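Local coordinates for hypothetic aldehyde deformylating oxygenase (Sulfolobus tokodaii, PDB 5V4T), which probably acts as an oxidoreductase, a ferritin-like diiron-type protein with aldehyde deformylating oxygenase activity that binds ferric iron, at residues Phe151-Ile156 with Asn207-Ser212. Sequence-based numbering, arbitrary orientation.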
loop_
_atom_site.group_PDB
_atom_site.type_symbol
_atom_site.label_atom_id
_atom_site.label_comp_id
_atom_site.label_asym_id
_atom_site.label_seq_id
_atom_site.Cartn_x
_atom_site.Cartn_y
_atom_site.Cartn_z
ATOM N N PHE A 151 10.031 -9.841 -4.409
ATOM C CA PHE A 151 11.012 -9.119 -5.212
ATOM C C PHE A 151 11.824 -8.146 -4.378
ATOM O O PHE A 151 13.058 -8.084 -4.510
ATOM C CB PHE A 151 10.318 -8.392 -6.367
ATOM C CG PHE A 151 11.249 -7.570 -7.204
ATOM C CD1 PHE A 151 12.296 -8.152 -7.889
ATOM C CD2 PHE A 151 11.018 -6.245 -7.346
ATOM C CE1 PHE A 151 13.178 -7.327 -8.637
ATOM C CE2 PHE A 151 11.893 -5.426 -8.050
ATOM C CZ PHE A 151 12.960 -5.985 -8.682
ATOM N N GLY A 152 11.163 -7.400 -3.484
ATOM C CA GLY A 152 11.868 -6.472 -2.664
ATOM C C GLY A 152 12.919 -7.169 -1.830
ATOM O O GLY A 152 14.017 -6.614 -1.649
ATOM N N LEU A 153 12.627 -8.363 -1.321
ATOM C CA LEU A 153 13.649 -9.140 -0.559
ATOM C C LEU A 153 14.881 -9.361 -1.382
ATOM O O LEU A 153 15.979 -9.309 -0.886
ATOM C CB LEU A 153 13.084 -10.477 -0.054
ATOM C CG LEU A 153 11.998 -10.445 0.980
ATOM C CD1 LEU A 153 11.465 -11.882 1.123
ATOM C CD2 LEU A 153 12.524 -9.927 2.340
ATOM N N SER A 154 14.719 -9.580 -2.681
ATOM C CA SER A 154 15.818 -9.803 -3.540
ATOM C C SER A 154 16.708 -8.593 -3.784
ATOM O O SER A 154 17.888 -8.774 -4.138
ATOM C CB SER A 154 15.295 -10.437 -4.900
ATOM O OG SER A 154 14.985 -9.441 -5.802
ATOM N N LEU A 155 16.230 -7.380 -3.564
ATOM C CA LEU A 155 16.932 -6.141 -3.717
ATOM C C LEU A 155 17.842 -5.832 -2.514
ATOM O O LEU A 155 18.694 -4.937 -2.588
ATOM C CB LEU A 155 15.993 -4.953 -3.885
ATOM C CG LEU A 155 15.133 -4.984 -5.162
ATOM C CD1 LEU A 155 14.155 -3.799 -5.150
ATOM C CD2 LEU A 155 15.998 -5.040 -6.417
ATOM N N ILE A 156 17.599 -6.524 -1.400
ATOM C CA ILE A 156 18.367 -6.293 -0.167
ATOM C C ILE A 156 19.617 -7.143 -0.126
ATOM O O ILE A 156 19.552 -8.393 -0.211
ATOM C CB ILE A 156 17.472 -6.584 1.046
ATOM C CG1 ILE A 156 16.398 -5.514 1.088
ATOM C CG2 ILE A 156 18.281 -6.555 2.350
ATOM C CD1 ILE A 156 15.180 -5.901 1.907
ATOM N N ASN A 207 12.256 -11.334 9.844
ATOM C CA ASN A 207 12.708 -12.694 9.815
ATOM C C ASN A 207 13.136 -13.192 8.424
ATOM O O ASN A 207 14.130 -13.931 8.284
ATOM C CB ASN A 207 11.654 -13.581 10.370
ATOM C CG ASN A 207 11.470 -13.398 11.872
ATOM O OD1 ASN A 207 12.306 -12.802 12.527
ATOM N ND2 ASN A 207 10.432 -14.009 12.417
ATOM N N LYS A 208 12.390 -12.783 7.409
ATOM C CA LYS A 208 12.682 -13.202 6.041
ATOM C C LYS A 208 13.983 -12.545 5.545
ATOM O O LYS A 208 14.818 -13.203 4.919
ATOM C CB LYS A 208 11.541 -12.798 5.140
ATOM C CG LYS A 208 10.494 -13.881 5.012
ATOM C CD LYS A 208 10.934 -14.898 3.949
ATOM C CE LYS A 208 9.791 -15.445 3.115
ATOM N NZ LYS A 208 10.017 -16.887 2.793
ATOM N N ILE A 209 14.168 -11.272 5.892
ATOM C CA ILE A 209 15.418 -10.547 5.588
ATOM C C ILE A 209 16.640 -11.260 6.224
ATOM O O ILE A 209 17.677 -11.463 5.576
ATOM C CB ILE A 209 15.432 -9.074 5.992
ATOM C CG1 ILE A 209 14.378 -8.245 5.204
ATOM C CG2 ILE A 209 16.805 -8.458 5.875
ATOM C CD1 ILE A 209 14.113 -6.937 5.821
ATOM N N LEU A 210 16.498 -11.625 7.493
ATOM C CA LEU A 210 17.563 -12.315 8.196
ATOM C C LEU A 210 17.805 -13.748 7.744
ATOM O O LEU A 210 18.909 -14.253 7.935
ATOM C CB LEU A 210 17.368 -12.200 9.713
ATOM C CG LEU A 210 17.529 -10.765 10.169
ATOM C CD1 LEU A 210 17.287 -10.684 11.658
ATOM C CD2 LEU A 210 18.853 -10.101 9.896
ATOM N N GLY A 211 16.802 -14.373 7.163
ATOM C CA GLY A 211 16.907 -15.744 6.658
ATOM C C GLY A 211 17.403 -15.924 5.250
ATOM O O GLY A 211 17.640 -17.065 4.873
ATOM N N SER A 212 17.617 -14.841 4.479
ATOM C CA SER A 212 17.987 -14.946 3.040
ATOM C C SER A 212 19.360 -15.532 2.770
ATOM O O SER A 212 20.280 -15.131 3.476
ATOM C CB SER A 212 17.993 -13.586 2.377
ATOM O OG SER A 212 16.759 -12.961 2.563
#
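L153 sets both its methyls against K208 CB of the C-terminal helix, while CD2 alone also reaches I209, and this second contact is the closer one. There CD2 of L153 lies 3.8 Å from CG1 of the buried I209, the shortest approach between 151-156 and 207-212, and the two side chains meet at a slant. I156, just past the end of helix 132-155, adds to this apolar patch: its CD1 stands 4.1 Å from I209 CG1, with the side chains nearly perpendicular. In I209 the ethyl arm carries both contacts, because chi1 of -64° sets CG1 beside the backbone N and leaves CG2 anti to it. The patch continues beyond the pair, since I209 also touches V163 and I156 touches A162, both on helix 159-179.

The fold is a ferritin-like helical bundle. Helix 132-155, which supplies two of the iron ligands, E145 and H148, is packed here by the last helix, 191-211. The side chain of L153 is about 13 Å from the bound Fe(III) ion. It also meets M108 of helix 98-128. An alanine in place of L153 would probably open a gap beside I209 CG1 and leave the aliphatic base of K208 without its apolar neighbour.

The solvent side, at the exposed K208, is looser. CD1 and CD2 of L153 both stay 4.1 Å from K208 CB. The bend at chi2 (-83°) keeps K208 CD within 4.2 Å of L153 CD1, and the chain, bent again at chi3 and chi4, carries its end away from 151-156. No hydrogen bond joins the segments; the OG of S212 bonds within its own segment to K208 O, at 3.1 Å and tilted 23° from the carbonyl plane.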